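PDB 4L7A: uncharacterized protein from Bacteroides caccae, which is of unknown function but is probably a zinc-dependent metallopeptidase. Local coordinates for residues 59-64 with 126-131; 70-75 with 260-265; 107-112 with 116-121; 179-182 with 188-191; 184-189 with 230-235. One frame throughout, in Å; residues are numbered along the deposited sequence.

Contact 1. Residues 59-64 with 126-131; sequences FWLSVK and LDLTNV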
# COMPACT_ATOMS: atom_id res chain seq x y z
N PHE A 59 9.60 19.03 -5.79
CA PHE A 59 10.38 18.16 -6.64
C PHE A 59 11.31 17.17 -5.90
O PHE A 59 11.25 15.99 -6.15
CB PHE A 59 11.24 18.96 -7.60
CG PHE A 59 12.17 18.10 -8.46
CD1 PHE A 59 11.70 17.55 -9.66
CD2 PHE A 59 13.46 17.86 -8.09
CE1 PHE A 59 12.53 16.79 -10.49
CE2 PHE A 59 14.31 17.11 -8.92
CZ PHE A 59 13.83 16.58 -10.14
N TRP A 60 12.17 17.66 -5.03
CA TRP A 60 13.11 16.78 -4.35
C TRP A 60 12.39 15.82 -3.36
O TRP A 60 12.83 14.70 -3.13
CB TRP A 60 14.21 17.58 -3.66
CG TRP A 60 15.08 18.20 -4.67
CD1 TRP A 60 15.12 19.51 -5.00
CD2 TRP A 60 16.06 17.53 -5.49
NE1 TRP A 60 16.04 19.71 -5.98
CE2 TRP A 60 16.60 18.51 -6.33
CE3 TRP A 60 16.48 16.21 -5.62
CZ2 TRP A 60 17.59 18.21 -7.28
CZ3 TRP A 60 17.43 15.91 -6.57
CH2 TRP A 60 18.00 16.91 -7.38
N LEU A 61 11.25 16.23 -2.86
CA LEU A 61 10.45 15.28 -2.13
C LEU A 61 9.82 14.17 -3.06
O LEU A 61 9.67 13.01 -2.63
CB LEU A 61 9.36 16.00 -1.34
CG LEU A 61 8.45 15.11 -0.46
CD1 LEU A 61 9.28 14.31 0.54
CD2 LEU A 61 7.46 16.03 0.26
N SER A 62 9.48 14.52 -4.30
CA SER A 62 8.98 13.54 -5.26
C SER A 62 10.04 12.49 -5.56
O SER A 62 9.74 11.33 -5.69
CB SER A 62 8.55 14.17 -6.57
OG SER A 62 7.45 15.04 -6.32
N VAL A 63 11.29 12.91 -5.65
CA VAL A 63 12.40 12.02 -5.88
C VAL A 63 12.57 11.05 -4.71
O VAL A 63 12.79 9.83 -4.91
CB VAL A 63 13.71 12.82 -6.08
CG1 VAL A 63 14.89 11.88 -6.22
CG2 VAL A 63 13.62 13.70 -7.31
N LYS A 64 12.48 11.58 -3.49
CA LYS A 64 12.63 10.74 -2.30
C LYS A 64 11.55 9.70 -2.27
O LYS A 64 11.84 8.53 -2.10
CB LYS A 64 12.56 11.57 -1.03
CG LYS A 64 13.75 12.50 -0.94
CD LYS A 64 13.88 13.15 0.41
CE LYS A 64 14.87 14.26 0.34
NZ LYS A 64 14.97 14.83 1.67
N LEU A 126 5.62 15.43 5.88
CA LEU A 126 5.95 14.01 5.96
C LEU A 126 7.25 13.75 6.76
O LEU A 126 8.22 14.41 6.53
CB LEU A 126 6.21 13.45 4.56
CG LEU A 126 5.10 12.84 3.73
CD1 LEU A 126 5.62 12.58 2.28
CD2 LEU A 126 4.66 11.54 4.41
N ASP A 127 7.25 12.77 7.65
CA ASP A 127 8.47 12.27 8.22
C ASP A 127 8.79 10.92 7.54
O ASP A 127 8.25 9.87 7.91
CB ASP A 127 8.33 12.10 9.73
CG ASP A 127 9.59 11.54 10.39
OD1 ASP A 127 10.59 11.27 9.68
OD2 ASP A 127 9.56 11.35 11.61
N LEU A 128 9.71 10.94 6.59
CA LEU A 128 9.87 9.81 5.66
C LEU A 128 10.43 8.54 6.27
O LEU A 128 10.19 7.44 5.75
CB LEU A 128 10.74 10.21 4.47
CG LEU A 128 10.19 11.32 3.59
CD1 LEU A 128 11.30 11.91 2.75
CD2 LEU A 128 9.10 10.79 2.69
N THR A 129 11.13 8.69 7.38
CA THR A 129 11.67 7.57 8.08
C THR A 129 10.69 7.04 9.15
O THR A 129 11.01 6.05 9.76
CB THR A 129 13.02 7.91 8.75
OG1 THR A 129 12.82 8.98 9.68
CG2 THR A 129 14.05 8.30 7.69
N ASN A 130 9.56 7.70 9.41
CA ASN A 130 8.60 7.18 10.40
C ASN A 130 7.73 6.11 9.77
O ASN A 130 6.82 6.40 8.99
CB ASN A 130 7.74 8.28 10.96
CG ASN A 130 6.87 7.78 12.09
OD1 ASN A 130 6.23 6.73 12.01
ND2 ASN A 130 6.79 8.57 13.13
N VAL A 131 8.09 4.87 10.05
CA VAL A 131 7.50 3.69 9.47
C VAL A 131 6.00 3.63 9.73
O VAL A 131 5.23 3.44 8.77
CB VAL A 131 8.18 2.41 9.98
CG1 VAL A 131 7.46 1.18 9.45
CG2 VAL A 131 9.64 2.40 9.53
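Leu-61 holds its CG opposite the backbone N (chi1 -178°), whereas Leu-128 and Lys-64 both turn theirs opposite the carbonyl carbon (chi1 -63° and -67°), and these choices bring three side chains together between helix 59-81 and the loop leading into helix 131-153. That second helix carries the HEFAH sequence, an HExxH signature of the peptidase clan, and Leu-128, in the loop just before it, packs against helix 59-81. The meeting point is Leu-128 CD1, which touches Leu-61 CD1 at 3.8 Å and Lys-64 CD at 3.7 Å. The lysine uses its methylenes here: its extended chain runs at about a right angle to the leucine, and its NZ has a long, weak ion pair with Asp-268. Met-134 of helix 131-153 and Ile-68 of helix 59-81 also pack on Leu-128.

The loop is shaped by its own polar bonds. Asp-127 to Asn-130 form a type I turn, and Thr-129 OG1 donates to Asp-127 OD1 (3.2 Å) on the syn side of the carboxylate, somewhat out of its plane. Asn-130 then takes the N-cap position, its OD1 accepting from the backbone N of Arg-133. No hydrogen bond joins the two segments; the remaining touch is a looser one between methyls, Leu-61 CD2 to Leu-126 CD1 at 4.4 Å.

Contact 2. Residues 70-75 with 260-265; sequences KHCWLE and NEISEL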
# COMPACT_ATOMS: atom_id res chain seq x y z
N LYS A 70 9.76 2.41 -4.33
CA LYS A 70 10.37 1.33 -5.06
C LYS A 70 11.08 0.41 -4.12
O LYS A 70 10.94 -0.82 -4.21
CB LYS A 70 11.34 1.86 -6.10
CG LYS A 70 12.10 0.77 -6.88
CD LYS A 70 12.91 1.40 -8.02
CE LYS A 70 14.24 0.65 -8.27
NZ LYS A 70 13.98 -0.74 -8.77
N HIS A 71 11.80 0.98 -3.18
CA HIS A 71 12.57 0.17 -2.19
C HIS A 71 11.70 -0.68 -1.25
O HIS A 71 12.05 -1.83 -0.95
CB HIS A 71 13.44 1.06 -1.32
CG HIS A 71 14.39 0.30 -0.46
ND1 HIS A 71 15.48 -0.38 -1.00
CD2 HIS A 71 14.41 0.06 0.87
CE1 HIS A 71 16.15 -0.95 -0.02
NE2 HIS A 71 15.52 -0.71 1.12
N CYS A 72 10.57 -0.12 -0.84
CA CYS A 72 9.73 -0.72 0.22
C CYS A 72 8.54 -1.56 -0.26
O CYS A 72 7.98 -2.36 0.53
CB CYS A 72 9.23 0.37 1.13
SG CYS A 72 10.57 1.21 1.99
N TRP A 73 8.17 -1.41 -1.51
CA TRP A 73 7.11 -2.22 -2.12
C TRP A 73 7.65 -2.97 -3.34
O TRP A 73 7.80 -4.20 -3.30
CB TRP A 73 5.83 -1.41 -2.38
CG TRP A 73 5.07 -1.88 -3.55
CD1 TRP A 73 4.64 -3.15 -3.82
CD2 TRP A 73 4.71 -1.09 -4.66
NE1 TRP A 73 4.08 -3.19 -5.08
CE2 TRP A 73 4.08 -1.92 -5.58
CE3 TRP A 73 4.81 0.27 -4.94
CZ2 TRP A 73 3.55 -1.41 -6.79
CZ3 TRP A 73 4.33 0.75 -6.18
CH2 TRP A 73 3.72 -0.11 -7.06
N LEU A 74 8.05 -2.24 -4.40
CA LEU A 74 8.36 -2.88 -5.67
C LEU A 74 9.52 -3.86 -5.54
O LEU A 74 9.38 -4.99 -5.92
CB LEU A 74 8.67 -1.87 -6.74
CG LEU A 74 7.49 -1.09 -7.30
CD1 LEU A 74 8.00 0.11 -8.08
CD2 LEU A 74 6.66 -1.94 -8.21
N GLU A 75 10.59 -3.45 -4.88
CA GLU A 75 11.71 -4.33 -4.64
C GLU A 75 11.45 -5.44 -3.63
O GLU A 75 12.13 -6.48 -3.69
CB GLU A 75 12.97 -3.57 -4.26
CG GLU A 75 13.63 -2.88 -5.47
CD GLU A 75 14.90 -2.14 -5.05
OE1 GLU A 75 15.68 -2.65 -4.22
OE2 GLU A 75 15.10 -1.04 -5.51
N ASN A 260 12.78 -0.19 7.45
CA ASN A 260 13.80 0.27 8.41
C ASN A 260 15.09 0.75 7.80
O ASN A 260 15.89 1.34 8.48
CB ASN A 260 14.18 -0.82 9.41
CG ASN A 260 13.19 -0.92 10.56
OD1 ASN A 260 12.44 0.04 10.88
ND2 ASN A 260 13.17 -2.09 11.18
N GLU A 261 15.29 0.48 6.51
CA GLU A 261 16.47 0.88 5.75
C GLU A 261 16.28 2.22 5.04
O GLU A 261 17.19 2.67 4.35
CB GLU A 261 16.74 -0.16 4.65
CG GLU A 261 17.40 -1.38 5.15
CD GLU A 261 17.39 -2.52 4.15
OE1 GLU A 261 16.99 -2.33 2.96
OE2 GLU A 261 17.75 -3.61 4.58
N ILE A 262 15.16 2.89 5.22
CA ILE A 262 14.91 4.11 4.46
C ILE A 262 16.05 5.14 4.58
O ILE A 262 16.50 5.68 3.58
CB ILE A 262 13.52 4.70 4.79
CG1 ILE A 262 12.46 3.86 4.11
CG2 ILE A 262 13.41 6.16 4.36
CD1 ILE A 262 11.03 4.19 4.51
N SER A 263 16.53 5.39 5.80
CA SER A 263 17.57 6.41 5.95
C SER A 263 18.90 5.99 5.36
O SER A 263 19.74 6.80 5.26
CB SER A 263 17.82 6.76 7.40
OG SER A 263 18.28 5.63 8.07
N GLU A 264 19.07 4.75 4.97
CA GLU A 264 20.28 4.34 4.22
C GLU A 264 20.18 4.59 2.71
O GLU A 264 21.15 4.42 2.00
CB GLU A 264 20.59 2.86 4.46
CG GLU A 264 20.77 2.50 5.93
CD GLU A 264 20.77 0.98 6.19
OE1 GLU A 264 21.24 0.21 5.33
OE2 GLU A 264 20.29 0.57 7.27
N LEU A 265 19.01 4.99 2.19
CA LEU A 265 18.89 5.23 0.76
C LEU A 265 19.51 6.57 0.39
O LEU A 265 19.66 7.46 1.25
CB LEU A 265 17.43 5.23 0.33
CG LEU A 265 16.64 3.93 0.55
CD1 LEU A 265 15.13 4.21 0.49
CD2 LEU A 265 17.05 2.92 -0.49
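His-71, on helix 59-81, makes the one hydrogen bond between residues 70-75 and residues 260-265, the turn after helix 248-260. Its NE2 donates to Glu-261 OE1 at 2.9 Å with a somewhat bent N-H···O angle of 144°. The acceptor uses the anti lone pair of the carboxylate and lies almost in the imidazole plane, although ring and carboxylate are rotated 48° from each other.

Apolar contacts accompany this bond. Leu-265 lays CD2 over one face of the imidazole, 3.8 Å from the ring centroid, a CH-pi contact near the ring normal. Cys-72 SG meets CG1 of Ile-262 at 3.9 Å, with CD1 of the same isoleucine equally near. With His-71 replaced by an alanine, Glu-261 OE1 would probably lose its imidazole donor and a gap open beneath the Leu-265 methyl.

Ionic partners extend the network. Glu-261 OE2 is in a salt bridge with Arg-257, while Arg-258 binds both the His-71 carbonyl and Glu-75, whose other oxygen pairs with Lys-70. With an arginine on one oxygen and an imidazole N-H on the other, the Glu-261 carboxylate is likely to stay ionised and to be limited in its rotation.

Contact 3. Residues 107-112 with 116-121; sequences YTLGTA and LKVTLY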
# COMPACT_ATOMS: atom_id res chain seq x y z
N TYR A 107 -4.27 9.92 -0.08
CA TYR A 107 -4.31 9.17 -1.33
C TYR A 107 -5.71 9.28 -1.94
O TYR A 107 -6.70 9.55 -1.23
CB TYR A 107 -3.98 7.68 -1.10
CG TYR A 107 -5.11 6.92 -0.43
CD1 TYR A 107 -5.30 6.96 0.97
CD2 TYR A 107 -6.06 6.25 -1.19
CE1 TYR A 107 -6.40 6.30 1.57
CE2 TYR A 107 -7.16 5.59 -0.58
CZ TYR A 107 -7.33 5.63 0.77
OH TYR A 107 -8.46 4.96 1.28
N THR A 108 -5.76 9.06 -3.25
CA THR A 108 -6.97 8.63 -3.91
C THR A 108 -6.67 7.52 -4.88
O THR A 108 -5.50 7.24 -5.18
CB THR A 108 -7.71 9.72 -4.69
OG1 THR A 108 -6.88 10.20 -5.75
CG2 THR A 108 -8.05 10.83 -3.78
N LEU A 109 -7.75 6.86 -5.31
CA LEU A 109 -7.71 5.74 -6.21
C LEU A 109 -8.60 6.01 -7.39
O LEU A 109 -9.63 6.66 -7.27
CB LEU A 109 -8.22 4.50 -5.51
CG LEU A 109 -7.53 4.16 -4.21
CD1 LEU A 109 -8.31 3.00 -3.53
CD2 LEU A 109 -6.06 3.77 -4.41
N GLY A 110 -8.17 5.58 -8.55
CA GLY A 110 -8.99 5.67 -9.78
C GLY A 110 -8.55 4.61 -10.78
O GLY A 110 -7.94 3.60 -10.43
N THR A 111 -8.85 4.85 -12.04
CA THR A 111 -8.49 3.94 -13.11
C THR A 111 -7.66 4.69 -14.09
O THR A 111 -7.73 5.91 -14.14
CB THR A 111 -9.73 3.46 -13.86
OG1 THR A 111 -10.45 4.62 -14.30
CG2 THR A 111 -10.58 2.62 -12.94
N ALA A 112 -6.81 3.97 -14.82
CA ALA A 112 -6.11 4.52 -16.00
C ALA A 112 -5.54 3.36 -16.85
O ALA A 112 -5.01 2.36 -16.29
CB ALA A 112 -5.03 5.41 -15.57
N LEU A 116 -5.28 0.12 -12.38
CA LEU A 116 -5.34 0.98 -11.23
C LEU A 116 -4.46 2.23 -11.34
O LEU A 116 -3.29 2.17 -11.77
CB LEU A 116 -4.89 0.20 -9.99
CG LEU A 116 -4.86 0.89 -8.64
CD1 LEU A 116 -6.25 1.24 -8.18
CD2 LEU A 116 -4.23 -0.02 -7.69
N LYS A 117 -5.06 3.37 -10.95
CA LYS A 117 -4.34 4.58 -10.68
C LYS A 117 -4.31 4.89 -9.17
O LYS A 117 -5.32 4.81 -8.51
CB LYS A 117 -4.97 5.71 -11.43
CG LYS A 117 -4.29 7.05 -11.17
CD LYS A 117 -4.84 8.14 -12.06
CE LYS A 117 -6.03 8.81 -11.41
NZ LYS A 117 -6.97 9.41 -12.45
N VAL A 118 -3.13 5.15 -8.62
CA VAL A 118 -2.93 5.56 -7.21
C VAL A 118 -2.37 6.98 -7.21
O VAL A 118 -1.38 7.26 -7.88
CB VAL A 118 -1.96 4.64 -6.47
CG1 VAL A 118 -1.84 5.00 -4.97
CG2 VAL A 118 -2.39 3.20 -6.48
N THR A 119 -2.99 7.86 -6.45
CA THR A 119 -2.51 9.19 -6.28
C THR A 119 -2.09 9.35 -4.85
O THR A 119 -2.84 8.99 -3.96
CB THR A 119 -3.62 10.20 -6.57
OG1 THR A 119 -4.00 10.06 -7.94
CG2 THR A 119 -3.14 11.61 -6.32
N LEU A 120 -0.89 9.85 -4.63
CA LEU A 120 -0.42 10.10 -3.32
C LEU A 120 -0.27 11.61 -3.11
O LEU A 120 0.38 12.29 -3.91
CB LEU A 120 0.93 9.45 -3.12
CG LEU A 120 1.07 7.98 -3.48
CD1 LEU A 120 2.48 7.55 -3.27
CD2 LEU A 120 0.13 7.17 -2.60
N TYR A 121 -0.83 12.09 -2.01
CA TYR A 121 -0.74 13.47 -1.61
C TYR A 121 0.42 13.56 -0.62
O TYR A 121 0.50 12.80 0.37
CB TYR A 121 -2.08 13.94 -1.01
CG TYR A 121 -3.15 14.03 -2.05
CD1 TYR A 121 -3.95 12.96 -2.37
CD2 TYR A 121 -3.37 15.23 -2.73
CE1 TYR A 121 -4.92 13.08 -3.38
CE2 TYR A 121 -4.32 15.36 -3.69
CZ TYR A 121 -5.08 14.28 -4.04
OH TYR A 121 -6.04 14.49 -5.03
O HOH W 1 -6.12 8.25 -8.17
O HOH W 2 -7.30 12.77 -6.34
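The beta hairpin of strands 107-112 and 115-122 pairs Thr-108 with Thr-119 and Gly-110 with Lys-117 through four backbone hydrogen bonds. Thr-119 N reaches Thr-108 O at 2.9 Å, and Thr-108 N reaches Thr-119 O at 3.0 Å. The second pair is less regular: Lys-117 N lies 2.9 Å from Gly-110 O but stands 57° out of the carbonyl plane. In the non-hydrogen-bonded pair between them, Leu-109 CD2 rests 4.3 Å from Val-118 CG2.

Strand 107-112 is one of the two outermost strands of a mixed sheet, antiparallel to its neighbour 115-122, and this arrangement is consistent with the edge strand that borders the active-site cleft in related zinc peptidases. Fittingly, Leu-109 and Leu-116 both touch Glu-145 of helix 131-153, the glutamate of its HEFAH sequence.

On the other face, Thr-108 and Thr-119 lie side by side and point the same way. With chi1 63°, Thr-108 sets OG1 between its own backbone N and carbonyl carbon, over Thr-119 CB at 3.4 Å. One water bridges the two hydroxyls, 2.8 Å from Thr-119 OG1, and a second water links Thr-108 OG1 to Tyr-121 OH. The Thr-108 methyl CG2 meets the Tyr-121 ring at its edge, 3.9 Å from CE1. Across from the glycine, Lys-117 CB lies 3.8 Å from Gly-110 O.

Contact 4. Residues 179-182 with 188-191; sequences AEVA and TPYA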
# COMPACT_ATOMS: atom_id res chain seq x y z
N ALA A 179 -12.31 -2.55 18.84
CA ALA A 179 -12.60 -3.38 20.01
C ALA A 179 -13.86 -4.25 19.79
O ALA A 179 -13.91 -5.36 20.26
CB ALA A 179 -12.72 -2.49 21.32
N GLU A 180 -14.84 -3.73 19.03
CA GLU A 180 -15.99 -4.52 18.62
C GLU A 180 -15.72 -5.54 17.51
O GLU A 180 -16.28 -6.61 17.55
CB GLU A 180 -17.14 -3.61 18.18
CG GLU A 180 -18.44 -4.37 17.82
CD GLU A 180 -19.63 -3.44 17.46
OE1 GLU A 180 -19.50 -2.21 17.66
OE2 GLU A 180 -20.68 -3.96 16.99
N VAL A 181 -14.90 -5.21 16.49
CA VAL A 181 -14.81 -6.12 15.34
C VAL A 181 -13.77 -7.25 15.47
O VAL A 181 -13.87 -8.30 14.84
CB VAL A 181 -14.65 -5.38 14.01
CG1 VAL A 181 -15.84 -4.43 13.83
CG2 VAL A 181 -13.31 -4.65 13.93
N ALA A 182 -12.76 -7.00 16.26
CA ALA A 182 -11.68 -7.94 16.43
C ALA A 182 -12.19 -9.23 17.03
O ALA A 182 -11.81 -10.27 16.56
CB ALA A 182 -10.58 -7.31 17.26
N THR A 188 -9.73 -5.00 11.07
CA THR A 188 -10.07 -3.59 11.08
C THR A 188 -11.57 -3.48 10.89
O THR A 188 -12.22 -4.41 10.44
CB THR A 188 -9.43 -2.84 9.86
OG1 THR A 188 -9.86 -3.41 8.62
CG2 THR A 188 -7.97 -2.84 9.93
N PRO A 189 -12.14 -2.32 11.17
CA PRO A 189 -13.57 -2.12 10.85
C PRO A 189 -13.90 -2.38 9.41
O PRO A 189 -14.90 -3.05 9.11
CB PRO A 189 -13.79 -0.64 11.16
CG PRO A 189 -12.85 -0.40 12.32
CD PRO A 189 -11.60 -1.21 11.97
N TYR A 190 -13.06 -1.89 8.49
CA TYR A 190 -13.27 -2.09 7.05
C TYR A 190 -13.25 -3.55 6.60
O TYR A 190 -13.98 -3.94 5.69
CB TYR A 190 -12.21 -1.29 6.27
CG TYR A 190 -12.50 -1.16 4.82
CD1 TYR A 190 -13.72 -0.71 4.38
CD2 TYR A 190 -11.54 -1.37 3.89
CE1 TYR A 190 -13.97 -0.56 3.03
CE2 TYR A 190 -11.80 -1.22 2.53
CZ TYR A 190 -12.97 -0.81 2.12
OH TYR A 190 -13.20 -0.64 0.77
N ALA A 191 -12.45 -4.36 7.27
CA ALA A 191 -12.44 -5.82 7.01
C ALA A 191 -13.77 -6.47 7.34
O ALA A 191 -14.15 -7.46 6.71
CB ALA A 191 -11.35 -6.49 7.78
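Val-181 faces the Thr-188 to Pro-189 peptide bond, closing a tight return of the chain just after the short helix 178-181; on the returning side Thr-188 forms an ST motif. The valine points its beta carbon at the loop, and with chi1 -58° its CG2 branch sits between the backbone N and the carbonyl carbon, the rotation that pushes this methyl forward. CG2 arrives over the flat face of the peptide group, not at its edge: it is 3.7 Å from both the carbonyl C and O of Thr-188 and 3.8 Å from Pro-189 N, nearly straight above the plane. Proline's imide nitrogen carries no hydrogen, so a methyl covering it costs no donor. The pyrrolidine ring adds a looser apolar touch, Val-181 CG2 to Pro-189 CD at 4.3 Å. No hydrogen bond crosses, and the contact illustrates how one branched side chain can pack on backbone almost alone.

The beta carbon of Thr-188 points away from the valine, and the side chain is used along the chain. Its hydroxyl is also hydrogen-bonded to Glu-201 of helix 195-208, which ties the loop to that helix. Beyond it, Tyr-190 meets Trp-173 edge-to-face, while Phe-186 and Arg-176 pack on Val-181. The residues after Thr-188 take helical backbone angles without the regular bonds of a helix. The start of this turn is held by the ST bond itself: Ala-191 N donates to Thr-188 OG1 at 3.1 Å, with an N-H···O angle of 151°.

Contact 5. Residues 184-189 with 230-235; sequences LGFVTP and DQKLAM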
# COMPACT_ATOMS: atom_id res chain seq x y z
N LEU A 184 -14.83 -10.62 16.51
CA LEU A 184 -15.54 -11.32 15.44
C LEU A 184 -14.59 -11.79 14.34
O LEU A 184 -15.02 -12.35 13.34
CB LEU A 184 -16.61 -10.41 14.79
CG LEU A 184 -17.52 -9.66 15.75
CD1 LEU A 184 -18.38 -8.68 14.96
CD2 LEU A 184 -18.40 -10.57 16.60
N GLY A 185 -13.29 -11.58 14.51
CA GLY A 185 -12.31 -12.05 13.54
C GLY A 185 -12.00 -11.05 12.43
O GLY A 185 -11.58 -11.43 11.35
N PHE A 186 -12.25 -9.78 12.68
CA PHE A 186 -11.96 -8.72 11.69
C PHE A 186 -10.77 -7.91 12.18
O PHE A 186 -10.80 -7.39 13.32
CB PHE A 186 -13.17 -7.80 11.53
CG PHE A 186 -14.39 -8.49 10.95
CD1 PHE A 186 -14.29 -9.27 9.80
CD2 PHE A 186 -15.61 -8.39 11.56
CE1 PHE A 186 -15.38 -9.90 9.28
CE2 PHE A 186 -16.71 -9.03 11.03
CZ PHE A 186 -16.59 -9.81 9.92
N VAL A 187 -9.74 -7.80 11.33
CA VAL A 187 -8.55 -7.05 11.68
C VAL A 187 -8.71 -5.54 11.73
O VAL A 187 -7.92 -4.87 12.37
CB VAL A 187 -7.32 -7.41 10.80
CG1 VAL A 187 -6.85 -8.85 11.09
CG2 VAL A 187 -7.60 -7.22 9.27
N THR A 188 -9.73 -5.00 11.07
CA THR A 188 -10.07 -3.59 11.08
C THR A 188 -11.57 -3.48 10.89
O THR A 188 -12.22 -4.41 10.44
CB THR A 188 -9.43 -2.84 9.86
OG1 THR A 188 -9.86 -3.41 8.62
CG2 THR A 188 -7.97 -2.84 9.93
N PRO A 189 -12.14 -2.32 11.17
CA PRO A 189 -13.57 -2.12 10.85
C PRO A 189 -13.90 -2.38 9.41
O PRO A 189 -14.90 -3.05 9.11
CB PRO A 189 -13.79 -0.64 11.16
CG PRO A 189 -12.85 -0.40 12.32
CD PRO A 189 -11.60 -1.21 11.97
N ASP A 230 -6.59 -16.25 13.09
CA ASP A 230 -5.61 -17.28 12.77
C ASP A 230 -6.04 -18.11 11.54
O ASP A 230 -5.25 -18.33 10.63
CB ASP A 230 -5.38 -18.21 13.97
CG ASP A 230 -4.58 -17.51 15.10
OD1 ASP A 230 -3.75 -16.63 14.78
OD2 ASP A 230 -4.77 -17.88 16.29
N GLN A 231 -7.30 -18.50 11.49
CA GLN A 231 -7.78 -19.29 10.37
C GLN A 231 -7.72 -18.51 9.03
O GLN A 231 -7.30 -19.06 7.99
CB GLN A 231 -9.21 -19.74 10.67
CG GLN A 231 -9.81 -20.54 9.57
CD GLN A 231 -11.23 -20.93 9.88
OE1 GLN A 231 -11.76 -20.62 10.93
NE2 GLN A 231 -11.85 -21.64 8.98
N LYS A 232 -8.15 -17.25 9.06
CA LYS A 232 -8.09 -16.37 7.89
C LYS A 232 -6.67 -16.19 7.40
O LYS A 232 -6.36 -16.33 6.18
CB LYS A 232 -8.71 -15.00 8.22
CG LYS A 232 -10.21 -15.09 8.38
CD LYS A 232 -10.83 -13.74 8.76
CE LYS A 232 -12.31 -13.82 8.75
NZ LYS A 232 -12.97 -12.52 9.22
N LEU A 233 -5.77 -15.91 8.33
CA LEU A 233 -4.37 -15.72 7.97
C LEU A 233 -3.74 -16.97 7.40
O LEU A 233 -2.94 -16.88 6.46
CB LEU A 233 -3.57 -15.19 9.14
CG LEU A 233 -2.07 -15.05 8.94
CD1 LEU A 233 -1.73 -13.94 7.96
CD2 LEU A 233 -1.38 -14.76 10.30
N ALA A 234 -4.07 -18.15 7.95
CA ALA A 234 -3.50 -19.36 7.42
C ALA A 234 -3.98 -19.56 5.98
O ALA A 234 -3.22 -19.96 5.08
CB ALA A 234 -3.86 -20.53 8.25
N MSE A 235 -5.25 -19.27 5.76
CA MSE A 235 -5.83 -19.43 4.43
C MSE A 235 -5.21 -18.47 3.40
O MSE A 235 -4.90 -18.85 2.27
CB MSE A 235 -7.33 -19.23 4.49
CG MSE A 235 -8.00 -19.71 3.19
SE MSE A 235 -9.95 -19.88 3.36
CE MSE A 235 -10.05 -21.30 4.65
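Gly-185 turns the backbone with a positive phi of 90° and presents its carbonyl to Lys-232, which projects from the regular helix 211-244. The glycine is the C-prime residue of a Schellman motif: Phe-186 N returns to Val-181 O, and Gly-185 N to Ala-182 O. A side chain at these backbone angles would collide with the carbonyl oxygen of the residue before.

Lys-232 spans the gap with its chain extended to the end, and NZ donates to Gly-185 O at 2.8 Å. The ammonium stands above the carbonyl plane, 50° out of it, instead of on a lone pair. Phe-186 crosses the lysine at a slant, its CD1 and CE1 each 3.6 Å from Lys-232 NZ. Asp-198 completes the grip through a salt bridge, joined by a hydrogen bond to Ser-164 OG, so the buried charge has both a counter-ion and neutral acceptors. A methionine in place of Lys-232 would probably leave Asp-198 without its ionic mate and the Gly-185 carbonyl without this donor.

Through this one amino group, helix 211-244 is joined to helix 195-208 by Asp-198 and to the loop after helix 178-181, while Tyr-160 and Ile-163 of helix 160-163 also touch the lysine.

Overall arrangement
The five contacts fall into two touching pairs and one contact apart. Contacts 1 and 2 share helix 59-81 and touch each other through Leu-128 and Ile-262; both are partly buried, the first purely apolar across its segments, the second combining packing with a histidine-carboxylate bond. Contacts 4 and 5 share Thr-188 and Pro-189, with centres about 10 Å apart, yet only contact 5 is buried, and there a lysine is paired with an aspartate, which probably balances its charge. Contact 4 relies on a methyl over backbone. Contact 3, the hairpin, differs in kind, being held by backbone bonds and bridging waters at a sheet edge; its centre is closest of all to the chain's centre.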